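Local coordinates for putative trimethylamine methyltransferase (Rhizobium meliloti, PDB 4YYC), which probably transfers methyl groups, like other trimethylamine methyltransferases, at residues A[117-129]-A[199-211]. Residues are numbered along the deposited sequence; the frame is centred on the assembly and turned at random. Where two conformers were deposited one is given.
Sequences FTWHARNPERNAQ and SHIRYSDKPFMGS
Asp-205 holds its CG between the backbone N and the carbonyl carbon (chi1 62°), which turns the carboxylate onto Arg-126 and Asn-123, while Asn-123 answers with CG anti to its own N. These last two acids' side chains, Asn-123 and Asp-205, run alongside each other in the same direction, which brings ND2 to OD2 with the amide and carboxylate planes well turned from each other. Here the loop of a beta hairpin, strands 116-119 and 128-131, packs over the linker from helix 192-202 to the short strand 208-209 that pairs with 240-245 in the parallel part of the mixed sheet; MttB-family methyltransferases are built on a TIM barrel. Arg-126 makes a salt bridge from NE to Asp-205 OD1, 2.9 Å, on the syn side but tilted out of the carboxylate plane, with OD1 near the guanidinium plane and the two flat groups 72° apart. Asn-123 ND2 approaches Asp-205 OD2 at 3.0 Å from above the carboxylate plane, and its OD1 accepts from Glu-125 N in an Asx turn. A water donates to OD2 and accepts from Arg-126 NH2, so OD2 has two partners, the amide and the water.

Arg-122 reaches the turn just past helix 192-202, where NE donates to Ser-204 O, 3.0 Å, on a lone pair in the carbonyl plane; NH2 adds a weak bond to the same oxygen. NH1 bonds Tyr-500 O. Ser-204 OG takes Lys-206 N in an ST turn.

Deeper in, Pro-207 packs against Ala-121 and Trp-119, its CD 3.3 Å from Arg-126 O. A second water links His-120 O to Phe-208 N. Trp-119 NE1 makes a weak bond to Phe-208 O at the ring edge, and Pro-207 CB sits over one face, 3.4 Å from the centroid of the Trp-119 five-membered ring, a CH-pi contact only 7° off the normal.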
loop_
_atom_site.group_PDB
_atom_site.type_symbol
_atom_site.label_atom_id
_atom_site.label_comp_id
_atom_site.label_asym_id
_atom_site.label_seq_id
_atom_site.Cartn_x
_atom_site.Cartn_y
_atom_site.Cartn_z
ATOM N N PHE A 117 6.822 23.142 13.555
ATOM C CA PHE A 117 7.967 24.025 13.499
ATOM C C PHE A 117 8.702 23.855 12.196
ATOM O O PHE A 117 8.503 22.831 11.516
ATOM C CB PHE A 117 8.900 23.809 14.725
ATOM C CG PHE A 117 9.529 22.433 14.776
ATOM C CD1 PHE A 117 8.887 21.387 15.402
ATOM C CD2 PHE A 117 10.754 22.185 14.188
ATOM C CE1 PHE A 117 9.439 20.119 15.410
ATOM C CE2 PHE A 117 11.295 20.928 14.197
ATOM C CZ PHE A 117 10.636 19.892 14.805
ATOM N N THR A 118 9.562 24.816 11.858
ATOM C CA THR A 118 10.373 24.717 10.655
ATOM C C THR A 118 11.711 24.041 10.947
ATOM O O THR A 118 12.408 24.393 11.914
ATOM C CB THR A 118 10.634 26.124 10.090
ATOM O OG1 THR A 118 9.375 26.776 9.854
ATOM C CG2 THR A 118 11.420 26.031 8.807
ATOM N N TRP A 119 12.063 23.072 10.107
ATOM C CA TRP A 119 13.397 22.489 10.042
ATOM C C TRP A 119 14.140 23.257 8.973
ATOM O O TRP A 119 13.853 23.160 7.793
ATOM C CB TRP A 119 13.301 21.019 9.679
ATOM C CG TRP A 119 14.531 20.225 9.744
ATOM C CD1 TRP A 119 15.796 20.598 10.153
ATOM C CD2 TRP A 119 14.605 18.858 9.401
ATOM N NE1 TRP A 119 16.640 19.506 10.074
ATOM C CE2 TRP A 119 15.922 18.427 9.631
ATOM C CE3 TRP A 119 13.667 17.937 8.926
ATOM C CZ2 TRP A 119 16.314 17.112 9.401
ATOM C CZ3 TRP A 119 14.059 16.646 8.705
ATOM C CH2 TRP A 119 15.355 16.240 8.938
ATOM N N HIS A 120 15.042 24.139 9.421
ATOM C CA HIS A 120 15.708 25.047 8.512
ATOM C C HIS A 120 16.842 24.343 7.785
ATOM O O HIS A 120 17.578 23.552 8.386
ATOM C CB HIS A 120 16.242 26.260 9.253
ATOM C CG HIS A 120 15.142 27.128 9.798
ATOM N ND1 HIS A 120 14.708 28.269 9.160
ATOM C CD2 HIS A 120 14.339 26.975 10.877
ATOM C CE1 HIS A 120 13.698 28.790 9.835
ATOM N NE2 HIS A 120 13.447 28.020 10.875
ATOM N N ALA A 121 16.996 24.673 6.525
ATOM C CA ALA A 121 18.080 24.149 5.680
ATOM C C ALA A 121 19.023 25.277 5.358
ATOM O O ALA A 121 18.638 26.447 5.319
ATOM C CB ALA A 121 17.493 23.580 4.391
ATOM N N ARG A 122 20.258 24.943 5.033
ATOM C CA ARG A 122 21.228 25.984 4.740
ATOM C C ARG A 122 20.868 26.740 3.458
ATOM O O ARG A 122 21.211 27.890 3.330
ATOM C CB ARG A 122 22.637 25.417 4.688
ATOM C CG ARG A 122 22.929 24.521 3.488
ATOM C CD ARG A 122 24.340 23.980 3.598
ATOM N NE ARG A 122 24.877 23.297 2.425
ATOM C CZ ARG A 122 25.386 23.890 1.360
ATOM N NH1 ARG A 122 25.414 25.215 1.256
ATOM N NH2 ARG A 122 25.914 23.165 0.373
ATOM N N ASN A 123 20.168 26.076 2.532
ATOM C CA ASN A 123 19.468 26.742 1.452
ATOM C C ASN A 123 18.014 26.887 1.910
ATOM O O ASN A 123 17.310 25.900 1.968
ATOM C CB ASN A 123 19.541 25.927 0.161
ATOM C CG ASN A 123 18.653 26.461 -0.945
ATOM O OD1 ASN A 123 17.964 27.474 -0.803
ATOM N ND2 ASN A 123 18.713 25.797 -2.103
ATOM N N PRO A 124 17.558 28.122 2.219
ATOM C CA PRO A 124 16.228 28.310 2.807
ATOM C C PRO A 124 15.073 27.829 1.955
ATOM O O PRO A 124 14.016 27.485 2.482
ATOM C CB PRO A 124 16.143 29.826 3.004
ATOM C CG PRO A 124 17.556 30.268 3.061
ATOM C CD PRO A 124 18.269 29.398 2.084
ATOM N N GLU A 125 15.285 27.721 0.658
ATOM C CA GLU A 125 14.271 27.113 -0.211
ATOM C C GLU A 125 13.974 25.652 0.115
ATOM O O GLU A 125 12.929 25.122 -0.286
ATOM C CB GLU A 125 14.682 27.205 -1.661
ATOM C CG GLU A 125 14.684 28.628 -2.175
ATOM C CD GLU A 125 13.354 29.349 -1.919
ATOM O OE1 GLU A 125 12.340 28.906 -2.501
ATOM O OE2 GLU A 125 13.322 30.324 -1.109
ATOM N N ARG A 126 14.893 25.003 0.813
ATOM C CA ARG A 126 14.750 23.609 1.199
ATOM C C ARG A 126 14.252 23.447 2.623
ATOM O O ARG A 126 14.218 22.355 3.142
ATOM C CB ARG A 126 16.038 22.847 0.976
ATOM C CG ARG A 126 16.555 23.063 -0.438
ATOM C CD ARG A 126 16.944 21.786 -1.077
ATOM N NE ARG A 126 17.555 21.918 -2.402
ATOM C CZ ARG A 126 16.914 22.179 -3.532
ATOM N NH1 ARG A 126 15.602 22.423 -3.555
ATOM N NH2 ARG A 126 17.607 22.196 -4.665
ATOM N N ASN A 127 13.856 24.545 3.274
ATOM C CA ASN A 127 13.270 24.437 4.613
ATOM C C ASN A 127 12.071 23.492 4.564
ATOM O O ASN A 127 11.366 23.462 3.556
ATOM C CB ASN A 127 12.763 25.794 5.116
ATOM C CG ASN A 127 13.874 26.766 5.487
ATOM O OD1 ASN A 127 15.074 26.455 5.467
ATOM N ND2 ASN A 127 13.462 28.004 5.797
ATOM N N ALA A 128 11.833 22.754 5.648
ATOM C CA ALA A 128 10.730 21.773 5.707
ATOM C C ALA A 128 9.904 21.999 6.937
ATOM O O ALA A 128 10.444 22.172 8.011
ATOM C CB ALA A 128 11.264 20.365 5.724
ATOM N N GLN A 129 8.603 21.989 6.792
ATOM C CA GLN A 129 7.719 22.036 7.933
ATOM C C GLN A 129 7.678 20.684 8.589
ATOM O O GLN A 129 7.416 19.701 7.908
ATOM C CB GLN A 129 6.284 22.473 7.562
ATOM C CG GLN A 129 5.342 22.479 8.769
ATOM C CD GLN A 129 3.950 22.961 8.433
ATOM O OE1 GLN A 129 3.820 24.113 7.999
ATOM N NE2 GLN A 129 2.878 22.127 8.661
ATOM N N SER A 199 29.582 15.959 5.632
ATOM C CA SER A 199 29.078 15.431 4.341
ATOM C C SER A 199 27.695 15.982 3.997
ATOM O O SER A 199 27.423 16.330 2.857
ATOM C CB SER A 199 29.064 13.893 4.356
ATOM O OG SER A 199 30.378 13.430 4.470
ATOM N N HIS A 200 26.811 16.084 4.992
ATOM C CA HIS A 200 25.487 16.678 4.796
ATOM C C HIS A 200 25.553 18.152 4.408
ATOM O O HIS A 200 24.642 18.659 3.779
ATOM C CB HIS A 200 24.613 16.498 6.037
ATOM C CG HIS A 200 24.190 15.071 6.276
ATOM N ND1 HIS A 200 23.313 14.415 5.440
ATOM C CD2 HIS A 200 24.520 14.180 7.239
ATOM C CE1 HIS A 200 23.121 13.189 5.881
ATOM N NE2 HIS A 200 23.836 13.021 6.976
ATOM N N ILE A 201 26.626 18.832 4.785
ATOM C CA ILE A 201 26.779 20.252 4.455
ATOM C C ILE A 201 27.425 20.434 3.106
ATOM O O ILE A 201 26.982 21.301 2.335
ATOM C CB ILE A 201 27.557 20.995 5.568
ATOM C CG1 ILE A 201 26.837 20.844 6.898
ATOM C CG2 ILE A 201 27.752 22.453 5.180
ATOM C CD1 ILE A 201 27.637 21.216 8.126
ATOM N N ARG A 202 28.472 19.651 2.846
ATOM C CA ARG A 202 29.284 19.810 1.621
ATOM C C ARG A 202 28.541 19.280 0.385
ATOM O O ARG A 202 28.620 19.882 -0.689
ATOM C CB ARG A 202 30.639 19.102 1.810
ATOM C CG ARG A 202 31.637 19.143 0.646
ATOM C CD ARG A 202 32.034 20.553 0.204
ATOM N NE ARG A 202 30.943 21.097 -0.563
ATOM C CZ ARG A 202 30.949 22.166 -1.330
ATOM N NH1 ARG A 202 32.058 22.867 -1.572
ATOM N NH2 ARG A 202 29.782 22.460 -1.900
ATOM N N TYR A 203 27.822 18.164 0.531
ATOM C CA TYR A 203 27.253 17.463 -0.614
ATOM C C TYR A 203 25.764 17.643 -0.756
ATOM O O TYR A 203 25.163 17.153 -1.728
ATOM C CB TYR A 203 27.624 15.993 -0.573
ATOM C CG TYR A 203 29.123 15.782 -0.639
ATOM C CD1 TYR A 203 29.804 15.963 -1.827
ATOM C CD2 TYR A 203 29.858 15.460 0.493
ATOM C CE1 TYR A 203 31.183 15.783 -1.886
ATOM C CE2 TYR A 203 31.238 15.292 0.464
ATOM C CZ TYR A 203 31.891 15.438 -0.732
ATOM O OH TYR A 203 33.267 15.286 -0.765
ATOM N N SER A 204 25.155 18.392 0.163
ATOM C CA SER A 204 23.706 18.647 0.077
ATOM C C SER A 204 23.426 20.032 0.639
ATOM O O SER A 204 24.282 20.596 1.352
ATOM C CB SER A 204 22.959 17.633 0.916
ATOM O OG SER A 204 21.565 17.726 0.655
ATOM N N ASP A 205 22.249 20.552 0.345
ATOM C CA ASP A 205 21.742 21.752 1.008
ATOM C C ASP A 205 20.353 21.531 1.602
ATOM O O ASP A 205 19.669 22.492 1.919
ATOM C CB ASP A 205 21.770 22.960 0.065
ATOM C CG ASP A 205 20.894 22.787 -1.157
ATOM O OD1 ASP A 205 20.244 21.752 -1.299
ATOM O OD2 ASP A 205 20.849 23.759 -1.971
ATOM N N LYS A 206 19.977 20.259 1.749
ATOM C CA LYS A 206 18.715 19.869 2.357
ATOM C C LYS A 206 18.892 19.745 3.862
ATOM O O LYS A 206 19.985 19.554 4.345
ATOM C CB LYS A 206 18.196 18.567 1.740
ATOM C CG LYS A 206 17.761 18.701 0.295
ATOM C CD LYS A 206 17.325 17.413 -0.388
ATOM C CE LYS A 206 16.953 17.666 -1.839
ATOM N NZ LYS A 206 16.477 16.409 -2.475
ATOM N N PRO A 207 17.801 19.830 4.632
ATOM C CA PRO A 207 17.948 19.779 6.093
ATOM C C PRO A 207 18.481 18.421 6.565
ATOM O O PRO A 207 18.128 17.406 6.012
ATOM C CB PRO A 207 16.560 20.011 6.623
ATOM C CG PRO A 207 15.684 20.135 5.484
ATOM C CD PRO A 207 16.425 20.090 4.200
ATOM N N PHE A 208 19.334 18.444 7.574
ATOM C CA PHE A 208 20.055 17.249 7.999
ATOM C C PHE A 208 19.876 16.985 9.482
ATOM O O PHE A 208 19.362 17.841 10.232
ATOM C CB PHE A 208 21.521 17.347 7.570
ATOM C CG PHE A 208 22.293 18.445 8.260
ATOM C CD1 PHE A 208 22.839 18.236 9.510
ATOM C CD2 PHE A 208 22.455 19.704 7.670
ATOM C CE1 PHE A 208 23.577 19.230 10.147
ATOM C CE2 PHE A 208 23.157 20.704 8.313
ATOM C CZ PHE A 208 23.722 20.470 9.564
HETATM N N MSE A 209 20.340 15.823 9.898
HETATM C CA MSE A 209 20.199 15.331 11.268
HETATM C C MSE A 209 21.538 15.319 11.945
HETATM O O MSE A 209 22.591 15.230 11.307
HETATM C CB MSE A 209 19.632 13.898 11.248
HETATM C CG MSE A 209 18.244 13.818 10.637
HETATM SE SE MSE A 209 17.659 11.955 10.501
HETATM C CE MSE A 209 17.158 11.704 12.358
ATOM N N GLY A 210 21.519 15.361 13.268
ATOM C CA GLY A 210 22.726 15.432 14.056
ATOM C C GLY A 210 23.201 14.137 14.629
ATOM O O GLY A 210 22.553 13.098 14.532
ATOM N N SER A 211 24.399 14.180 15.224
ATOM C CA SER A 211 24.976 12.972 15.820
ATOM C C SER A 211 24.378 12.779 17.210
ATOM O O SER A 211 24.206 13.772 17.958
ATOM C CB SER A 211 26.485 13.095 15.951
ATOM O OG SER A 211 27.035 11.950 16.607
HETATM O O HOH W 1 19.702 21.631 8.214
HETATM O O HOH W 2 20.525 23.102 -4.551
#